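Local atomic coordinates of aldehyde dehydrogenase (Burkholderia vietnamiensis, PDB entry 5KF0), a protein that probably catalyses the NAD(P)+-dependent oxidation of aldehydes to carboxylic acids, and is seen here as a four-chain assembly with bound NADPH. Residues Ala268-Gln273 with Gly418-Ser423; Val23-Asp28 with Arg42-Asp47; Glu130-Glu135 with Gly145-Val150; Ala406-Ser411 with Asp432-Gly437. All coordinates share one frame; numbering follows the deposited sequence. Where two conformers were deposited one is given.

Contact 1: residues Ala268-Gln273 with Gly418-Ser423; sequences ADQFEQ and GVFTDS
Asp-422 N donates across the contact to Asp-269 OD2 at 2.8 Å, meeting the oxygen on its syn side though 28° out of the carboxylate plane. The other oxygen, OD1, takes the amide of the next residue, with Gln-270 NE2 2.9 Å from Asp-269 OD1; this donor stands well above the carboxylate plane, while the oxygen lies in the plane of the amide. Asp-269 can serve both because CG sits between the backbone N and the carbonyl carbon (chi1 59°), which brings the group against the chain at Thr-421 and Asp-422. Gln-270, bent at chi2, carries its amide across Phe-420 at about a right angle: CG is 3.3 Å from Phe-420 O, and OE1 is 3.5 Å from Phe-420 CB. Amide and phenyl planes are turned 38° apart. The straight bond from NE2 to Asp-269 OD1 orients this buried amide. Thr-421 OG1 accepts from Ser-423 N at 3.0 Å and also bonds Asp-267, whereas the Asp-422 carboxylate turns outward to Ser-423 and Thr-425 of a neighbouring subunit. The contact thus ties the loop between strand 263-266 and helix 274-286 to the end of the parallel neighbour 416-420, where an ST turn at Thr-421 leads into helix 424-433.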
loop_
_atom_site.group_PDB
_atom_site.type_symbol
_atom_site.label_atom_id
_atom_site.label_comp_id
_atom_site.label_asym_id
_atom_site.label_seq_id
_atom_site.Cartn_x
_atom_site.Cartn_y
_atom_site.Cartn_z
ATOM N N ALA A 268 -22.977 -18.805 -22.634
ATOM C CA ALA A 268 -23.145 -19.810 -23.677
ATOM C C ALA A 268 -22.103 -20.923 -23.627
ATOM O O ALA A 268 -22.313 -21.969 -24.256
ATOM C CB ALA A 268 -23.108 -19.118 -25.045
ATOM N N ASP A 269 -20.998 -20.734 -22.897
ATOM C CA ASP A 269 -19.880 -21.673 -22.889
ATOM C C ASP A 269 -19.936 -22.670 -21.731
ATOM O O ASP A 269 -18.941 -23.354 -21.464
ATOM C CB ASP A 269 -18.545 -20.907 -22.860
ATOM C CG ASP A 269 -18.396 -19.996 -21.641
ATOM O OD1 ASP A 269 -19.299 -19.958 -20.779
ATOM O OD2 ASP A 269 -17.356 -19.300 -21.550
ATOM N N GLN A 270 -21.079 -22.795 -21.065
ATOM C CA GLN A 270 -21.170 -23.537 -19.813
ATOM C C GLN A 270 -21.722 -24.956 -19.960
ATOM O O GLN A 270 -21.960 -25.610 -18.939
ATOM C CB GLN A 270 -22.028 -22.751 -18.815
ATOM C CG GLN A 270 -21.375 -21.440 -18.379
ATOM C CD GLN A 270 -20.103 -21.700 -17.610
ATOM O OE1 GLN A 270 -20.140 -22.271 -16.519
ATOM N NE2 GLN A 270 -18.963 -21.306 -18.185
ATOM N N PHE A 271 -21.915 -25.460 -21.182
ATOM C CA PHE A 271 -22.595 -26.753 -21.318
ATOM C C PHE A 271 -21.887 -27.862 -20.540
ATOM O O PHE A 271 -22.536 -28.668 -19.859
ATOM C CB PHE A 271 -22.724 -27.162 -22.784
ATOM C CG PHE A 271 -23.449 -28.472 -22.967
ATOM C CD1 PHE A 271 -24.834 -28.515 -22.962
ATOM C CD2 PHE A 271 -22.745 -29.660 -23.106
ATOM C CE1 PHE A 271 -25.510 -29.717 -23.108
ATOM C CE2 PHE A 271 -23.414 -30.865 -23.252
ATOM C CZ PHE A 271 -24.799 -30.891 -23.255
ATOM N N GLU A 272 -20.556 -27.911 -20.612
ATOM C CA GLU A 272 -19.823 -29.007 -19.991
ATOM C C GLU A 272 -19.830 -28.965 -18.465
ATOM O O GLU A 272 -19.465 -29.962 -17.838
ATOM C CB GLU A 272 -18.378 -29.029 -20.496
ATOM C CG GLU A 272 -18.262 -29.348 -21.978
ATOM C CD GLU A 272 -18.757 -30.741 -22.307
ATOM O OE1 GLU A 272 -18.424 -31.684 -21.556
ATOM O OE2 GLU A 272 -19.489 -30.892 -23.309
ATOM N N GLN A 273 -20.200 -27.854 -17.836
ATOM C CA GLN A 273 -20.270 -27.866 -16.377
ATOM C C GLN A 273 -21.652 -27.463 -15.878
ATOM O O GLN A 273 -21.800 -26.856 -14.817
ATOM C CB GLN A 273 -19.175 -27.002 -15.751
ATOM C CG GLN A 273 -19.167 -25.524 -16.087
ATOM C CD GLN A 273 -18.231 -24.749 -15.148
ATOM O OE1 GLN A 273 -17.335 -25.340 -14.536
ATOM N NE2 GLN A 273 -18.448 -23.430 -15.013
ATOM N N GLY A 418 -23.495 -12.623 -10.217
ATOM C CA GLY A 418 -22.618 -13.718 -10.593
ATOM C C GLY A 418 -22.691 -13.989 -12.086
ATOM O O GLY A 418 -23.740 -13.818 -12.715
ATOM N N VAL A 419 -21.561 -14.417 -12.656
ATOM C CA VAL A 419 -21.482 -14.746 -14.081
ATOM C C VAL A 419 -20.711 -16.050 -14.231
ATOM O O VAL A 419 -19.506 -16.094 -13.958
ATOM C CB VAL A 419 -20.805 -13.652 -14.922
ATOM C CG1 VAL A 419 -20.914 -14.022 -16.408
ATOM C CG2 VAL A 419 -21.418 -12.276 -14.655
ATOM N N PHE A 420 -21.390 -17.097 -14.692
ATOM C CA PHE A 420 -20.729 -18.348 -15.057
ATOM C C PHE A 420 -20.269 -18.210 -16.503
ATOM O O PHE A 420 -21.073 -18.291 -17.434
ATOM C CB PHE A 420 -21.669 -19.537 -14.876
ATOM C CG PHE A 420 -22.045 -19.805 -13.441
ATOM C CD1 PHE A 420 -21.262 -20.635 -12.641
ATOM C CD2 PHE A 420 -23.195 -19.243 -12.896
ATOM C CE1 PHE A 420 -21.612 -20.898 -11.317
ATOM C CE2 PHE A 420 -23.553 -19.500 -11.570
ATOM C CZ PHE A 420 -22.758 -20.319 -10.785
ATOM N N THR A 421 -18.969 -17.989 -16.692
ATOM C CA THR A 421 -18.371 -17.827 -18.014
ATOM C C THR A 421 -16.908 -18.235 -17.921
ATOM O O THR A 421 -16.292 -18.129 -16.855
ATOM C CB THR A 421 -18.471 -16.375 -18.533
ATOM O OG1 THR A 421 -17.998 -16.315 -19.887
ATOM C CG2 THR A 421 -17.627 -15.408 -17.671
ATOM N N ASP A 422 -16.360 -18.719 -19.036
ATOM C CA ASP A 422 -14.919 -18.883 -19.172
ATOM C C ASP A 422 -14.318 -17.829 -20.091
ATOM O O ASP A 422 -13.116 -17.878 -20.366
ATOM C CB ASP A 422 -14.570 -20.287 -19.682
ATOM C CG ASP A 422 -13.069 -20.617 -19.535
ATOM O OD1 ASP A 422 -12.533 -20.434 -18.429
ATOM O OD2 ASP A 422 -12.447 -21.043 -20.517
ATOM N N SER A 423 -15.114 -16.866 -20.555
ATOM C CA SER A 423 -14.639 -15.868 -21.510
ATOM C C SER A 423 -14.025 -14.687 -20.773
ATOM O O SER A 423 -14.711 -13.995 -20.013
ATOM C CB SER A 423 -15.784 -15.390 -22.407
ATOM O OG SER A 423 -15.400 -14.261 -23.171
#

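Contact 2: residues Val23-Asp28 with Arg42-Asp47; sequences VYANTD and RVALAD
Asn-26 turns its amide so that Leu-45 O lies almost in its plane, while Leu-45 N comes tilted to OD1, and both halves of the group are used. OD1 accepts Leu-45 N at 2.9 Å in an almost straight bond (174° at the hydrogen), and ND2 donates an N-H to Leu-45 O at 3.0 Å. The accepting oxygen lies within 3° of the amide plane, so the two bonds together define how the flat group is turned. What places it there is a first torsion of 59°, with CG tucked between the backbone N and the carbonyl carbon and the amide folded back over its own loop. From that position OD1 also accepts Asp-28 N, 2.9 Å away, closing an Asx turn; the N-H groups of Leu-45 and Asp-28 come to the oxygen from opposite faces of its plane.

Aliphatic groups add to this clamp. Ala-44 places its methyl against the loop, CB 3.4 Å from Asn-26 O and 4.4 Å from Ala-25 CB, and its CA approaches Asn-26 O in a CA-H...O contact. Nearby, Thr-27 CB meets Arg-42 CB at 3.9 Å, the arginine stretching away toward a weak, long ion pair with Glu-30; separately, Asp-28 CB lies 4.2 Å from Leu-45 CB. The loop joining strands 21-23 and 29-32 is in this way fastened to the chain leaving strand 39-43. Because one neutral amide reads both the N-H and the C=O of a single residue, the join is fixed in direction and does not depend on charge.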
loop_
_atom_site.group_PDB
_atom_site.type_symbol
_atom_site.label_atom_id
_atom_site.label_comp_id
_atom_site.label_asym_id
_atom_site.label_seq_id
_atom_site.Cartn_x
_atom_site.Cartn_y
_atom_site.Cartn_z
ATOM N N VAL A 23 -26.990 -7.844 33.018
ATOM C CA VAL A 23 -28.096 -7.256 33.773
ATOM C C VAL A 23 -29.355 -8.056 33.464
ATOM O O VAL A 23 -29.842 -8.043 32.325
ATOM C CB VAL A 23 -28.310 -5.770 33.445
ATOM C CG1 VAL A 23 -29.448 -5.210 34.287
ATOM C CG2 VAL A 23 -27.031 -4.973 33.663
ATOM N N TYR A 24 -29.890 -8.737 34.475
ATOM C CA TYR A 24 -31.133 -9.500 34.323
ATOM C C TYR A 24 -32.336 -8.596 34.620
ATOM O O TYR A 24 -33.094 -8.793 35.571
ATOM C CB TYR A 24 -31.108 -10.729 35.230
ATOM C CG TYR A 24 -30.161 -11.819 34.756
ATOM C CD1 TYR A 24 -30.594 -12.803 33.877
ATOM C CD2 TYR A 24 -28.837 -11.859 35.186
ATOM C CE1 TYR A 24 -29.741 -13.796 33.436
ATOM C CE2 TYR A 24 -27.974 -12.853 34.746
ATOM C CZ TYR A 24 -28.438 -13.818 33.874
ATOM O OH TYR A 24 -27.603 -14.817 33.425
ATOM N N ALA A 25 -32.496 -7.579 33.762
ATOM C CA ALA A 25 -33.411 -6.480 34.064
ATOM C C ALA A 25 -34.863 -6.935 34.044
ATOM O O ALA A 25 -35.681 -6.452 34.840
ATOM C CB ALA A 25 -33.200 -5.339 33.065
ATOM N N ASN A 26 -35.201 -7.841 33.137
ATOM C CA ASN A 26 -36.559 -8.348 32.982
ATOM C C ASN A 26 -36.475 -9.575 32.086
ATOM O O ASN A 26 -35.397 -9.944 31.608
ATOM C CB ASN A 26 -37.481 -7.280 32.388
ATOM C CG ASN A 26 -37.001 -6.804 31.035
ATOM O OD1 ASN A 26 -37.033 -7.553 30.061
ATOM N ND2 ASN A 26 -36.534 -5.558 30.970
ATOM N N THR A 27 -37.623 -10.203 31.846
ATOM C CA THR A 27 -37.729 -11.286 30.874
ATOM C C THR A 27 -38.774 -10.956 29.813
ATOM O O THR A 27 -39.536 -11.821 29.375
ATOM C CB THR A 27 -38.057 -12.612 31.558
ATOM O OG1 THR A 27 -39.227 -12.459 32.359
ATOM C CG2 THR A 27 -36.900 -13.058 32.449
ATOM N N ASP A 28 -38.806 -9.697 29.366
ATOM C CA ASP A 28 -39.931 -9.237 28.563
ATOM C C ASP A 28 -39.834 -9.610 27.085
ATOM O O ASP A 28 -40.865 -9.600 26.402
ATOM C CB ASP A 28 -40.092 -7.723 28.711
ATOM C CG ASP A 28 -40.542 -7.319 30.104
ATOM O OD1 ASP A 28 -41.193 -8.135 30.791
ATOM O OD2 ASP A 28 -40.243 -6.186 30.522
ATOM N N ARG A 42 -36.395 -16.410 27.089
ATOM C CA ARG A 42 -36.817 -15.037 27.335
ATOM C C ARG A 42 -35.582 -14.222 27.675
ATOM O O ARG A 42 -34.736 -14.675 28.448
ATOM C CB ARG A 42 -37.856 -14.967 28.460
ATOM C CG ARG A 42 -39.150 -15.679 28.097
ATOM C CD ARG A 42 -40.221 -15.549 29.167
ATOM N NE ARG A 42 -41.493 -16.096 28.694
ATOM C CZ ARG A 42 -41.790 -17.393 28.702
ATOM N NH1 ARG A 42 -40.907 -18.271 29.162
ATOM N NH2 ARG A 42 -42.963 -17.816 28.248
ATOM N N VAL A 43 -35.455 -13.041 27.081
ATOM C CA VAL A 43 -34.257 -12.242 27.300
ATOM C C VAL A 43 -34.662 -10.863 27.800
ATOM O O VAL A 43 -35.797 -10.404 27.613
ATOM C CB VAL A 43 -33.369 -12.137 26.034
ATOM C CG1 VAL A 43 -33.293 -13.487 25.307
ATOM C CG2 VAL A 43 -33.851 -11.046 25.119
ATOM N N ALA A 44 -33.716 -10.206 28.469
ATOM C CA ALA A 44 -33.958 -8.871 28.997
ATOM C C ALA A 44 -34.068 -7.853 27.865
ATOM O O ALA A 44 -33.213 -7.795 26.974
ATOM C CB ALA A 44 -32.839 -8.479 29.968
ATOM N N LEU A 45 -35.121 -7.039 27.915
ATOM C CA LEU A 45 -35.381 -6.001 26.927
ATOM C C LEU A 45 -34.896 -4.665 27.478
ATOM O O LEU A 45 -35.319 -4.252 28.563
ATOM C CB LEU A 45 -36.876 -5.942 26.618
ATOM C CG LEU A 45 -37.319 -4.982 25.521
ATOM C CD1 LEU A 45 -36.824 -5.472 24.148
ATOM C CD2 LEU A 45 -38.833 -4.822 25.557
ATOM N N ALA A 46 -34.012 -3.996 26.743
ATOM C CA ALA A 46 -33.475 -2.715 27.191
ATOM C C ALA A 46 -34.436 -1.579 26.862
ATOM O O ALA A 46 -34.894 -1.461 25.722
ATOM C CB ALA A 46 -32.121 -2.457 26.531
ATOM N N ASP A 47 -34.737 -0.729 27.852
ATOM C CA ASP A 47 -35.539 0.454 27.566
ATOM C C ASP A 47 -34.623 1.638 27.250
ATOM O O ASP A 47 -33.395 1.514 27.215
ATOM C CB ASP A 47 -36.512 0.764 28.708
ATOM C CG ASP A 47 -35.828 1.075 30.036
ATOM O OD1 ASP A 47 -34.607 1.318 30.087
ATOM O OD2 ASP A 47 -36.546 1.085 31.059
#

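Contact 3: residues Glu130-Glu135 with Gly145-Val150; sequences EVLNLE and GYTRRV
Glu-130 N donates to the hydroxyl oxygen Thr-147 OG1 at 2.8 Å, the hydroxyl taking the place that the carbonyl of Thr-147 would have as acceptor in a regular ladder, and Thr-147 N returns a bond to Glu-130 O at 3.0 Å. The hydroxyl is there because OG1 lies between the backbone N and the carbonyl carbon (chi1 73°). This is the more polar, partly exposed end, where a water molecule bridges Thr-147 OG1 and Glu-130 OE2, while the other carboxylate oxygen, OE1, forms a salt bridge with Arg-468 of a neighbouring subunit.

The segments belong to the antiparallel hairpin 129-133/143-151, part of the three-stranded sheet that projects from the body of the chain, as in the oligomerisation domain of aldehyde dehydrogenases. Through Glu-130 and Val-131 its outer strand pairs with a strand of another subunit, so the sheet runs on across the interface.

Packing is closer around Gly-145, which with Leu-132 makes a hydrogen-bonded pair: Leu-132 N lies 2.8 Å from Gly-145 O, and Gly-145 N donates in return to a lone pair of Leu-132 O. Leu-134 brings its branch CD1 to 3.4 Å from Gly-145 N, over a residue without a side chain. On the opposite face, in the non-hydrogen-bonded pair, Val-131 and Tyr-146 lie side by side pointing the same way, with Val-131 CG1 3.8 Å from Tyr-146 CE1; Trp-431 of neighbouring subunits packs on the tyrosine.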
loop_
_atom_site.group_PDB
_atom_site.type_symbol
_atom_site.label_atom_id
_atom_site.label_comp_id
_atom_site.label_asym_id
_atom_site.label_seq_id
_atom_site.Cartn_x
_atom_site.Cartn_y
_atom_site.Cartn_z
ATOM N N GLU A 130 1.177 6.162 7.224
ATOM C CA GLU A 130 2.073 6.513 6.139
ATOM C C GLU A 130 2.993 7.653 6.548
ATOM O O GLU A 130 2.603 8.549 7.309
ATOM C CB GLU A 130 1.293 6.945 4.887
ATOM C CG GLU A 130 0.394 5.881 4.288
ATOM C CD GLU A 130 -0.603 6.505 3.318
ATOM O OE1 GLU A 130 -0.223 6.726 2.164
ATOM O OE2 GLU A 130 -1.738 6.832 3.734
ATOM N N VAL A 131 4.210 7.624 6.010
ATOM C CA VAL A 131 5.119 8.766 6.053
ATOM C C VAL A 131 5.035 9.413 4.680
ATOM O O VAL A 131 5.479 8.829 3.690
ATOM C CB VAL A 131 6.561 8.352 6.391
ATOM C CG1 VAL A 131 7.442 9.598 6.487
ATOM C CG2 VAL A 131 6.613 7.574 7.703
ATOM N N LEU A 132 4.432 10.599 4.605
ATOM C CA LEU A 132 4.098 11.223 3.330
ATOM C C LEU A 132 5.142 12.256 2.915
ATOM O O LEU A 132 5.488 13.146 3.698
ATOM C CB LEU A 132 2.732 11.903 3.425
ATOM C CG LEU A 132 1.548 11.026 3.801
ATOM C CD1 LEU A 132 0.345 11.914 4.126
ATOM C CD2 LEU A 132 1.221 10.031 2.678
ATOM N N ASN A 133 5.608 12.170 1.667
ATOM C CA ASN A 133 6.361 13.296 1.127
ATOM C C ASN A 133 5.416 14.469 0.940
ATOM O O ASN A 133 4.416 14.354 0.223
ATOM C CB ASN A 133 7.029 12.985 -0.206
ATOM C CG ASN A 133 7.681 14.229 -0.789
ATOM O OD1 ASN A 133 8.552 14.838 -0.149
ATOM N ND2 ASN A 133 7.225 14.653 -1.972
ATOM N N LEU A 134 5.736 15.586 1.586
ATOM C CA LEU A 134 4.999 16.823 1.409
ATOM C C LEU A 134 5.788 17.863 0.635
ATOM O O LEU A 134 5.231 18.913 0.297
ATOM C CB LEU A 134 4.593 17.405 2.777
ATOM C CG LEU A 134 3.714 16.505 3.656
ATOM C CD1 LEU A 134 3.271 17.276 4.894
ATOM C CD2 LEU A 134 2.481 15.989 2.905
ATOM N N GLU A 135 7.057 17.593 0.316
ATOM C CA GLU A 135 7.868 18.558 -0.425
ATOM C C GLU A 135 7.542 18.456 -1.918
ATOM O O GLU A 135 8.314 17.950 -2.737
ATOM C CB GLU A 135 9.354 18.339 -0.154
ATOM C CG GLU A 135 9.742 18.439 1.304
ATOM C CD GLU A 135 11.257 18.446 1.485
ATOM O OE1 GLU A 135 11.936 17.562 0.925
ATOM O OE2 GLU A 135 11.775 19.341 2.171
ATOM N N GLY A 145 4.753 14.602 6.447
ATOM C CA GLY A 145 3.490 14.151 7.017
ATOM C C GLY A 145 3.620 12.754 7.605
ATOM O O GLY A 145 4.340 11.903 7.064
ATOM N N TYR A 146 2.916 12.528 8.711
ATOM C CA TYR A 146 2.817 11.222 9.353
ATOM C C TYR A 146 1.355 10.968 9.668
ATOM O O TYR A 146 0.684 11.852 10.209
ATOM C CB TYR A 146 3.636 11.175 10.655
ATOM C CG TYR A 146 5.091 11.515 10.462
ATOM C CD1 TYR A 146 6.032 10.511 10.266
ATOM C CD2 TYR A 146 5.525 12.836 10.467
ATOM C CE1 TYR A 146 7.362 10.811 10.072
ATOM C CE2 TYR A 146 6.861 13.150 10.272
ATOM C CZ TYR A 146 7.775 12.125 10.080
ATOM O OH TYR A 146 9.108 12.421 9.886
ATOM N N THR A 147 0.856 9.774 9.355
ATOM C CA THR A 147 -0.553 9.489 9.587
ATOM C C THR A 147 -0.736 8.311 10.537
ATOM O O THR A 147 0.124 7.433 10.669
ATOM C CB THR A 147 -1.312 9.195 8.289
ATOM O OG1 THR A 147 -0.957 7.890 7.791
ATOM C CG2 THR A 147 -1.018 10.262 7.229
ATOM N N ARG A 148 -1.905 8.307 11.174
ATOM C CA ARG A 148 -2.355 7.222 12.040
ATOM C C ARG A 148 -3.873 7.161 11.943
ATOM O O ARG A 148 -4.522 8.123 11.523
ATOM C CB ARG A 148 -1.928 7.437 13.500
ATOM C CG ARG A 148 -2.642 8.634 14.154
ATOM C CD ARG A 148 -1.980 9.079 15.449
ATOM N NE ARG A 148 -2.237 8.175 16.573
ATOM C CZ ARG A 148 -1.775 8.384 17.802
ATOM N NH1 ARG A 148 -1.025 9.453 18.068
ATOM N NH2 ARG A 148 -2.056 7.521 18.768
ATOM N N ARG A 149 -4.442 6.023 12.340
ATOM C CA ARG A 149 -5.889 5.856 12.392
ATOM C C ARG A 149 -6.319 5.866 13.853
ATOM O O ARG A 149 -5.901 4.995 14.623
ATOM C CB ARG A 149 -6.314 4.547 11.730
ATOM C CG ARG A 149 -5.770 4.355 10.330
ATOM C CD ARG A 149 -6.333 5.352 9.356
ATOM N NE ARG A 149 -7.789 5.287 9.251
ATOM C CZ ARG A 149 -8.484 5.944 8.329
ATOM N NH1 ARG A 149 -7.843 6.695 7.435
ATOM N NH2 ARG A 149 -9.803 5.856 8.288
ATOM N N VAL A 150 -7.124 6.852 14.235
ATOM C CA VAL A 150 -7.616 7.012 15.606
ATOM C C VAL A 150 -9.027 6.435 15.674
ATOM O O VAL A 150 -9.818 6.675 14.755
ATOM C CB VAL A 150 -7.600 8.497 16.018
ATOM C CG1 VAL A 150 -8.141 8.688 17.437
ATOM C CG2 VAL A 150 -6.184 9.066 15.900
HETATM O O HOH W 1 -2.657 6.389 6.231
#

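Contact 4: residues Ala406-Ser411 with Asp432-Gly437; sequences ARVNDS and DELEVG
Across this contact the nearest backbone approach is between Asn-409, at the end of helix 401-409, and Leu-434, the residue that leaves helical geometry after helix 424-433, with CA atoms 6.3 Å apart. The helices precede and follow strand 416-420, and that strand, helix 424-433 and the parallel strand 438-441 form a beta-alpha-beta unit; here the end of one helix holds the end of the other. Asn-409 does so with its amide. ND2 donates to Glu-433 O at 2.9 Å, and OD1 accepts Glu-435 N, also at 2.9 Å, so the group spans Leu-434 by bonding to the backbone on each side of it. Both donors are tilted from the acceptor's carbonyl plane: the Glu-435 N-H by 21° from that of the amide, and ND2 by 34° from that of Glu-433.

Next to the amide the contact turns apolar. Val-408 points CG1 toward the cross-lying Leu-434, and both residues also pack on Ala-417 of strand 416-420. Val-408 has CG1 anti to the backbone N (chi1 171°), which directs this branch at the leucine. The closest apolar approach is Val-408 CG1 to Leu-434 CD2, 3.7 Å.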
loop_
_atom_site.group_PDB
_atom_site.type_symbol
_atom_site.label_atom_id
_atom_site.label_comp_id
_atom_site.label_asym_id
_atom_site.label_seq_id
_atom_site.Cartn_x
_atom_site.Cartn_y
_atom_site.Cartn_z
ATOM N N ALA A 406 -27.512 -5.699 -19.051
ATOM C CA ALA A 406 -28.507 -4.645 -18.881
ATOM C C ALA A 406 -29.657 -5.114 -18.002
ATOM O O ALA A 406 -30.196 -4.339 -17.204
ATOM C CB ALA A 406 -29.023 -4.187 -20.243
ATOM N N ARG A 407 -30.046 -6.381 -18.127
ATOM C CA ARG A 407 -31.171 -6.860 -17.336
ATOM C C ARG A 407 -30.775 -7.094 -15.879
ATOM O O ARG A 407 -31.589 -6.861 -14.982
ATOM C CB ARG A 407 -31.753 -8.108 -17.997
ATOM C CG ARG A 407 -32.536 -7.710 -19.252
ATOM C CD ARG A 407 -32.684 -8.826 -20.284
ATOM N NE ARG A 407 -33.608 -9.858 -19.837
ATOM C CZ ARG A 407 -33.792 -11.017 -20.466
ATOM N NH1 ARG A 407 -33.107 -11.296 -21.570
ATOM N NH2 ARG A 407 -34.653 -11.901 -19.984
ATOM N N VAL A 408 -29.535 -7.506 -15.616
ATOM C CA VAL A 408 -29.061 -7.528 -14.233
ATOM C C VAL A 408 -29.164 -6.130 -13.625
ATOM O O VAL A 408 -29.624 -5.951 -12.490
ATOM C CB VAL A 408 -27.617 -8.061 -14.160
ATOM C CG1 VAL A 408 -27.052 -7.875 -12.734
ATOM C CG2 VAL A 408 -27.554 -9.535 -14.584
ATOM N N ASN A 409 -28.724 -5.116 -14.377
ATOM C CA ASN A 409 -28.748 -3.732 -13.910
ATOM C C ASN A 409 -30.150 -3.141 -13.853
ATOM O O ASN A 409 -30.315 -2.050 -13.298
ATOM C CB ASN A 409 -27.892 -2.846 -14.823
ATOM C CG ASN A 409 -26.403 -2.968 -14.552
ATOM O OD1 ASN A 409 -25.983 -3.311 -13.452
ATOM N ND2 ASN A 409 -25.590 -2.658 -15.575
ATOM N N ASP A 410 -31.152 -3.808 -14.436
ATOM C CA ASP A 410 -32.524 -3.306 -14.473
ATOM C C ASP A 410 -33.174 -3.543 -13.109
ATOM O O ASP A 410 -34.016 -4.425 -12.922
ATOM C CB ASP A 410 -33.297 -3.987 -15.595
ATOM C CG ASP A 410 -34.774 -3.644 -15.575
ATOM O OD1 ASP A 410 -35.095 -2.469 -15.255
ATOM O OD2 ASP A 410 -35.608 -4.550 -15.848
ATOM N N SER A 411 -32.751 -2.725 -12.142
ATOM C CA SER A 411 -33.071 -2.945 -10.741
ATOM C C SER A 411 -32.768 -1.678 -9.960
ATOM O O SER A 411 -31.886 -0.902 -10.344
ATOM C CB SER A 411 -32.247 -4.103 -10.161
ATOM O OG SER A 411 -32.497 -4.248 -8.769
ATOM N N ASP A 432 -16.752 -4.227 -15.944
ATOM C CA ASP A 432 -16.931 -2.840 -16.379
ATOM C C ASP A 432 -18.347 -2.335 -16.136
ATOM O O ASP A 432 -18.542 -1.174 -15.763
ATOM C CB ASP A 432 -16.670 -2.699 -17.884
ATOM C CG ASP A 432 -15.210 -2.786 -18.279
ATOM O OD1 ASP A 432 -14.306 -2.796 -17.423
ATOM O OD2 ASP A 432 -14.978 -2.808 -19.512
ATOM N N GLU A 433 -19.354 -3.166 -16.439
ATOM C CA GLU A 433 -20.702 -2.670 -16.685
ATOM C C GLU A 433 -21.712 -2.988 -15.596
ATOM O O GLU A 433 -22.733 -2.295 -15.514
ATOM C CB GLU A 433 -21.244 -3.229 -18.013
ATOM C CG GLU A 433 -20.434 -2.820 -19.240
ATOM C CD GLU A 433 -20.384 -1.315 -19.409
ATOM O OE1 GLU A 433 -21.447 -0.672 -19.286
ATOM O OE2 GLU A 433 -19.284 -0.783 -19.656
ATOM N N LEU A 434 -21.479 -4.007 -14.772
ATOM C CA LEU A 434 -22.458 -4.362 -13.745
ATOM C C LEU A 434 -22.336 -3.393 -12.576
ATOM O O LEU A 434 -21.282 -3.323 -11.934
ATOM C CB LEU A 434 -22.264 -5.802 -13.277
ATOM C CG LEU A 434 -22.675 -6.834 -14.334
ATOM C CD1 LEU A 434 -22.415 -8.252 -13.790
ATOM C CD2 LEU A 434 -24.145 -6.670 -14.756
ATOM N N GLU A 435 -23.417 -2.654 -12.299
ATOM C CA GLU A 435 -23.400 -1.647 -11.234
ATOM C C GLU A 435 -23.752 -2.329 -9.916
ATOM O O GLU A 435 -24.874 -2.257 -9.399
ATOM C CB GLU A 435 -24.335 -0.484 -11.545
ATOM C CG GLU A 435 -24.073 0.677 -10.585
ATOM C CD GLU A 435 -24.823 1.952 -10.912
ATOM O OE1 GLU A 435 -25.638 1.967 -11.859
ATOM O OE2 GLU A 435 -24.583 2.952 -10.200
ATOM N N VAL A 436 -22.744 -3.011 -9.364
ATOM C CA VAL A 436 -22.858 -3.781 -8.135
ATOM C C VAL A 436 -21.595 -3.550 -7.316
ATOM O O VAL A 436 -20.562 -3.095 -7.824
ATOM C CB VAL A 436 -23.037 -5.298 -8.403
ATOM C CG1 VAL A 436 -24.352 -5.576 -9.120
ATOM C CG2 VAL A 436 -21.888 -5.814 -9.253
ATOM N N GLY A 437 -21.687 -3.872 -6.032
ATOM C CA GLY A 437 -20.492 -3.863 -5.202
ATOM C C GLY A 437 -19.493 -4.917 -5.637
ATOM O O GLY A 437 -18.292 -4.649 -5.732
HETATM O O HOH W 2 -27.097 -3.103 -10.821
HETATM O O HOH W 3 -27.904 0.340 -12.973
#

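Contacts 2 and 3 close in turn along the chain before the other two begin, whereas contacts 1 and 4 interlock, their segments alternating in sequence. Those two are neighbours, with centres 18 Å apart: helix 401-409, strand 416-420 and helix 424-433 follow one another, and Val-419 of contact 1 packs on Leu-434 of contact 4. Contact 2 lies on the opposite side of the chain's centre from contacts 1 and 4, about 52 Å from contact 1 between centres, in the small N-terminal sheet. Contact 3 stands apart in the projecting hairpin, its centre 37 Å from that of contact 4 within one chain; between chains, however, Arg-148 forms a salt bridge with Asp-432 of a neighbouring subunit, joining these two regions in the tetramer.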